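Local coordinates for uncharacterized protein lp_2219 (Lactobacillus plantarum, PDB 3HFQ) that is of unknown function but belongs to the seven-bladed beta-propeller lactonase family, and so may act on a lactone or a related sugar derivative, at residues T146-T149 / P150-L154; D294-E297 / A298-V301. The protein carries 1 engineered substitution. One frame throughout, in Å; residues are numbered along the deposited sequence.

Contact 1: T146-T149 / P150-L154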
ATOM      1  N   THR A 146      -3.766   6.719  -3.156  1.00 10.76           N
ATOM      2  CA  THR A 146      -4.374   7.220  -4.384  1.00 12.77           C
ATOM      3  C   THR A 146      -4.483   6.037  -5.339  1.00 12.49           C
ATOM      4  O   THR A 146      -3.526   5.707  -6.039  1.00 11.09           O
ATOM      5  CB  THR A 146      -3.508   8.308  -5.064  1.00  7.66           C
ATOM      6  OG1 THR A 146      -2.178   7.810  -5.252  1.00  7.43           O
ATOM      7  CG2 THR A 146      -3.462   9.575  -4.212  1.00  6.38           C
ATOM      8  N   ASP A 147      -5.640   5.386  -5.359  1.00 12.17           N
ATOM      9  CA  ASP A 147      -5.818   4.247  -6.247  1.00  8.74           C
ATOM     10  C   ASP A 147      -7.244   4.158  -6.784  1.00  9.38           C
ATOM     11  O   ASP A 147      -8.160   4.781  -6.249  1.00 11.47           O
ATOM     12  CB  ASP A 147      -5.425   2.947  -5.534  1.00  8.93           C
ATOM     13  CG  ASP A 147      -4.626   2.014  -6.432  1.00 13.77           C
ATOM     14  OD1 ASP A 147      -4.927   1.957  -7.644  1.00 11.41           O
ATOM     15  OD2 ASP A 147      -3.704   1.334  -5.931  1.00 11.63           O
ATOM     16  N   LEU A 148      -7.417   3.367  -7.840  1.00 11.78           N
ATOM     17  CA  LEU A 148      -8.701   3.214  -8.523  1.00 13.89           C
ATOM     18  C   LEU A 148      -9.830   2.468  -7.815  1.00 14.87           C
ATOM     19  O   LEU A 148      -9.603   1.504  -7.086  1.00 10.89           O
ATOM     20  CB  LEU A 148      -8.464   2.556  -9.888  1.00 10.10           C
ATOM     21  CG  LEU A 148      -7.566   3.327 -10.859  1.00 14.08           C
ATOM     22  CD1 LEU A 148      -7.199   2.437 -12.033  1.00 13.48           C
ATOM     23  CD2 LEU A 148      -8.282   4.587 -11.334  1.00  8.83           C
ATOM     24  N   THR A 149     -11.055   2.927  -8.055  1.00 12.38           N
ATOM     25  CA  THR A 149     -12.247   2.304  -7.492  1.00 10.99           C
ATOM     26  C   THR A 149     -12.734   1.316  -8.550  1.00 12.01           C
ATOM     27  O   THR A 149     -12.243   1.321  -9.676  1.00  9.24           O
ATOM     28  CB  THR A 149     -13.377   3.334  -7.242  1.00  8.58           C
ATOM     29  OG1 THR A 149     -13.764   3.926  -8.486  1.00 10.86           O
ATOM     30  CG2 THR A 149     -12.916   4.422  -6.283  1.00 10.88           C
ATOM     31  N   PRO A 150     -13.717   0.470  -8.210  1.00 12.91           N
ATOM     32  CA  PRO A 150     -14.241  -0.510  -9.167  1.00 12.47           C
ATOM     33  C   PRO A 150     -14.706   0.101 -10.489  1.00 13.21           C
ATOM     34  O   PRO A 150     -14.576  -0.523 -11.541  1.00 13.37           O
ATOM     35  CB  PRO A 150     -15.386  -1.164  -8.393  1.00 14.00           C
ATOM     36  CG  PRO A 150     -14.888  -1.114  -6.977  1.00 15.23           C
ATOM     37  CD  PRO A 150     -14.352   0.300  -6.890  1.00 15.01           C
ATOM     38  N   ASP A 151     -15.241   1.320 -10.435  1.00 10.76           N
ATOM     39  CA  ASP A 151     -15.724   1.990 -11.639  1.00 12.67           C
ATOM     40  C   ASP A 151     -14.728   3.016 -12.174  1.00 15.18           C
ATOM     41  O   ASP A 151     -15.086   3.948 -12.892  1.00 13.51           O
ATOM     42  CB  ASP A 151     -17.098   2.628 -11.381  1.00 16.89           C
ATOM     43  CG  ASP A 151     -17.076   3.652 -10.267  1.00 15.21           C
ATOM     44  OD1 ASP A 151     -16.203   3.565  -9.378  1.00 14.75           O
ATOM     45  OD2 ASP A 151     -17.957   4.537 -10.271  1.00 14.95           O
ATOM     46  N   ASN A 152     -13.469   2.818 -11.802  1.00 13.26           N
ATOM     47  CA  ASN A 152     -12.355   3.644 -12.242  1.00 10.75           C
ATOM     48  C   ASN A 152     -12.295   5.113 -11.846  1.00 10.94           C
ATOM     49  O   ASN A 152     -11.755   5.941 -12.579  1.00 12.45           O
ATOM     50  CB  ASN A 152     -12.190   3.486 -13.753  1.00 15.37           C
ATOM     51  CG  ASN A 152     -11.774   2.077 -14.131  1.00 24.31           C
ATOM     52  OD1 ASN A 152     -10.673   1.637 -13.799  1.00 25.23           O
ATOM     53  ND2 ASN A 152     -12.659   1.357 -14.806  1.00 24.07           N
ATOM     54  N   ARG A 153     -12.861   5.434 -10.687  1.00 10.37           N
ATOM     55  CA  ARG A 153     -12.766   6.784 -10.164  1.00 10.08           C
ATOM     56  C   ARG A 153     -11.525   6.630  -9.277  1.00 10.89           C
ATOM     57  O   ARG A 153     -10.974   5.530  -9.191  1.00 12.29           O
ATOM     58  CB  ARG A 153     -13.997   7.143  -9.332  1.00 10.63           C
ATOM     59  CG  ARG A 153     -15.314   7.129 -10.119  1.00 10.17           C
ATOM     60  CD  ARG A 153     -16.465   7.538  -9.211  1.00  8.80           C
ATOM     61  NE  ARG A 153     -17.778   7.131  -9.715  1.00 11.27           N
ATOM     62  CZ  ARG A 153     -18.639   7.933 -10.337  1.00 15.14           C
ATOM     63  NH1 ARG A 153     -18.340   9.206 -10.549  1.00 13.68           N
ATOM     64  NH2 ARG A 153     -19.821   7.462 -10.724  1.00 12.46           N
ATOM     65  N   LEU A 154     -11.071   7.697  -8.630  1.00 11.28           N
ATOM     66  CA  LEU A 154      -9.877   7.597  -7.796  1.00  9.12           C
ATOM     67  C   LEU A 154     -10.172   7.866  -6.329  1.00 10.69           C
ATOM     68  O   LEU A 154     -10.674   8.929  -5.974  1.00 12.53           O
ATOM     69  CB  LEU A 154      -8.797   8.580  -8.270  1.00  6.63           C
ATOM     70  CG  LEU A 154      -7.422   8.436  -7.607  1.00  7.76           C
ATOM     71  CD1 LEU A 154      -6.688   7.248  -8.236  1.00  8.82           C
ATOM     72  CD2 LEU A 154      -6.595   9.719  -7.794  1.00  6.21           C
TER

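Contact 2: D294-E297 / A298-V301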
ATOM      1  N   ASP A 294       1.055 -13.926  -2.234  1.00 13.51           N
ATOM      2  CA  ASP A 294       1.751 -14.155  -3.494  1.00 13.43           C
ATOM      3  C   ASP A 294       0.670 -14.410  -4.547  1.00 10.62           C
ATOM      4  O   ASP A 294      -0.504 -14.547  -4.208  1.00 10.05           O
ATOM      5  CB  ASP A 294       2.685 -15.362  -3.375  1.00 15.96           C
ATOM      6  CG  ASP A 294       1.941 -16.679  -3.420  1.00 17.65           C
ATOM      7  OD1 ASP A 294       1.025 -16.876  -2.594  1.00 17.55           O
ATOM      8  OD2 ASP A 294       2.279 -17.513  -4.282  1.00 18.24           O
ATOM      9  N   PRO A 295       1.047 -14.471  -5.835  1.00 16.99           N
ATOM     10  CA  PRO A 295       0.062 -14.710  -6.897  1.00 17.90           C
ATOM     11  C   PRO A 295      -0.797 -15.966  -6.734  1.00 15.88           C
ATOM     12  O   PRO A 295      -1.976 -15.963  -7.095  1.00 14.98           O
ATOM     13  CB  PRO A 295       0.924 -14.744  -8.155  1.00 19.48           C
ATOM     14  CG  PRO A 295       2.000 -13.744  -7.826  1.00 20.66           C
ATOM     15  CD  PRO A 295       2.364 -14.150  -6.413  1.00 14.77           C
ATOM     16  N   THR A 296      -0.218 -17.037  -6.200  1.00 15.11           N
ATOM     17  CA  THR A 296      -0.978 -18.273  -6.012  1.00 18.54           C
ATOM     18  C   THR A 296      -1.881 -18.150  -4.788  1.00 18.72           C
ATOM     19  O   THR A 296      -2.849 -18.895  -4.636  1.00 15.79           O
ATOM     20  CB  THR A 296      -0.056 -19.495  -5.797  1.00 18.19           C
ATOM     21  OG1 THR A 296       0.593 -19.397  -4.522  1.00 12.32           O
ATOM     22  CG2 THR A 296       0.995 -19.570  -6.894  1.00 21.09           C
ATOM     23  N   GLU A 297      -1.542 -17.198  -3.922  1.00 14.34           N
ATOM     24  CA  GLU A 297      -2.270 -16.934  -2.685  1.00 10.88           C
ATOM     25  C   GLU A 297      -2.117 -18.053  -1.662  1.00 14.47           C
ATOM     26  O   GLU A 297      -2.914 -18.174  -0.734  1.00 15.59           O
ATOM     27  CB  GLU A 297      -3.754 -16.668  -2.965  1.00 16.99           C
ATOM     28  CG  GLU A 297      -4.001 -15.417  -3.801  1.00 23.51           C
ATOM     29  CD  GLU A 297      -5.322 -14.737  -3.477  1.00 34.15           C
ATOM     30  OE1 GLU A 297      -6.324 -15.445  -3.251  1.00 42.19           O
ATOM     31  OE2 GLU A 297      -5.359 -13.489  -3.461  1.00 37.65           O
ATOM     32  N   ALA A 298      -1.075 -18.861  -1.829  1.00 13.49           N
ATOM     33  CA  ALA A 298      -0.801 -19.953  -0.901  1.00 16.66           C
ATOM     34  C   ALA A 298       0.282 -19.496   0.074  1.00 16.57           C
ATOM     35  O   ALA A 298       0.688 -20.240   0.967  1.00 12.15           O
ATOM     36  CB  ALA A 298      -0.337 -21.189  -1.665  1.00 15.66           C
ATOM     37  N   PHE A 299       0.739 -18.259  -0.104  1.00 14.90           N
ATOM     38  CA  PHE A 299       1.782 -17.691   0.743  1.00 12.27           C
ATOM     39  C   PHE A 299       1.564 -16.207   1.006  1.00 15.10           C
ATOM     40  O   PHE A 299       0.821 -15.538   0.290  1.00 10.73           O
ATOM     41  CB  PHE A 299       3.149 -17.844   0.072  1.00 13.52           C
ATOM     42  CG  PHE A 299       3.529 -19.261  -0.229  1.00 15.09           C
ATOM     43  CD1 PHE A 299       4.151 -20.048   0.734  1.00 12.62           C
ATOM     44  CD2 PHE A 299       3.262 -19.812  -1.478  1.00 11.81           C
ATOM     45  CE1 PHE A 299       4.503 -21.368   0.454  1.00 12.30           C
ATOM     46  CE2 PHE A 299       3.609 -21.130  -1.768  1.00 11.18           C
ATOM     47  CZ  PHE A 299       4.229 -21.908  -0.803  1.00 13.61           C
ATOM     48  N   VAL A 300       2.233 -15.710   2.041  1.00 14.12           N
ATOM     49  CA  VAL A 300       2.198 -14.299   2.394  1.00  8.27           C
ATOM     50  C   VAL A 300       3.621 -13.914   2.773  1.00 10.45           C
ATOM     51  O   VAL A 300       4.312 -14.671   3.458  1.00 12.80           O
ATOM     52  CB  VAL A 300       1.291 -14.002   3.602  1.00 10.93           C
ATOM     53  CG1 VAL A 300       1.508 -12.559   4.064  1.00 10.74           C
ATOM     54  CG2 VAL A 300      -0.172 -14.214   3.226  1.00  8.52           C
ATOM     55  N   VAL A 301       4.063 -12.759   2.299  1.00  7.75           N
ATOM     56  CA  VAL A 301       5.394 -12.258   2.621  1.00  9.82           C
ATOM     57  C   VAL A 301       5.217 -10.893   3.266  1.00 10.71           C
ATOM     58  O   VAL A 301       4.488 -10.051   2.750  1.00  8.53           O
ATOM     59  CB  VAL A 301       6.271 -12.107   1.352  1.00 15.43           C
ATOM     60  CG1 VAL A 301       7.556 -11.349   1.685  1.00 11.81           C
ATOM     61  CG2 VAL A 301       6.606 -13.477   0.797  1.00 13.78           C
TER

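Contact 1: T146-T149 / P150-L154
Thr-149 and Arg-153 close the tight hairpin loop that joins strand 143-148 to strand 154-158, the first two strands of one four-stranded blade of the beta-propeller. A type I turn runs from Thr-149 to Asn-152, and Asn-152 N reaches Thr-149 O over 2.9 Å. Thr-149 N in turn donates to Arg-153 O, while the next pair, Leu-148 with Leu-154, is an antiparallel non-hydrogen-bonded one.

The side chain of Thr-149 is turned inward across this loop. With chi1 at 62°, OG1 sits between its own backbone N and carbonyl carbon and faces the far side of the turn. There it gives its proton to Asp-151 OD1, 2.6 Å from Thr-149 OG1, meeting that oxygen nearly head-on to the C-O bond, and it accepts from Arg-153 N, 2.8 Å from the same OG1. A valine in its place would probably leave Arg-153 N without this acceptor and Asp-151 OD1 without one of its donors. Tyr-216, from strand 210-217 of the following blade, also bonds OD1 of Asp-151.

The other oxygen of that carboxylate is used differently: Arg-153, extended from CG to NE, brings NE to 2.7 Å from Asp-151 OD2 in a salt bridge on the syn side, 31° out of the carboxylate plane. Its NH1 and NH2 go on to Asn-168 and Thr-218, which fixes the direction of the guanidinium.

Leu-148 and Leu-154 point to the same face of the sheet, where Tyr-101 of the preceding blade touches both. Between the two leucines the approach is loose, CD2 of Leu-148 lying 4.4 Å from CD1 of Leu-154. The same CD2 of Leu-148 comes nearer to Arg-153 O, at 3.6 Å, and the CA of Leu-148 makes a CA-H...O contact of 3.3 Å with that Arg-153 O.

Contact 2: D294-E297 / A298-V301
Asp-294 and Phe-299 are joined by one backbone hydrogen bond and one from backbone to carboxylate. Asp-294 N donates to Phe-299 O at 3.0 Å; in return Phe-299 N donates to Asp-294 OD1 at 2.9 Å, coming from above the carboxylate plane by 43°. The aspartate's chi1 of 76° swings the carboxylate back over the loop, which makes this return bond possible. Beyond the loop, Glu-297 OE2 bonds the backbone N of His-249.

Among hydroxyl contacts, Thr-296 OG1 gives its proton to the syn lone pair of Asp-294 OD2, 2.5 Å away, and accepts from Ala-298 N at 3.2 Å. Thr-296 N adds a weak bond to the same OD2, in the pattern of an Asx turn. The loop, with a type I turn from Asp-294 to Glu-297, carries the chain from strand 290-293 to strand 299-304 within one blade of the propeller.

As for charge, OD2 of Asp-294 lies close to Glu-3 OE1; that neighbour alone would tend to favour protonation, while the donors on the aspartate would probably oppose it.

At the edge of the Phe-299 ring, the Asp-294 carboxylate lies near the ring plane, the two planes 75° apart, with CD2 of Phe-299 3.8 Å from Asp-294 OD2.

Contacts 1 and 2 occupy equivalent places in two different blades: each is the turn between the first and second strands of a four-stranded antiparallel sheet, 143-148 to 154-158 in one and 290-293 to 299-304 in the other. They do not touch; their centres are 24 Å apart and their nearest atoms about 15 Å. Those centres lie 14 Å (contact 1) and 16 Å (contact 2) from the centre of the chain. Both meet the blades before and after their own; what differs is that for 294-301 the following blade, with strands 2-9 and 334-339, is the one that closes the ring by pairing the chain's two ends.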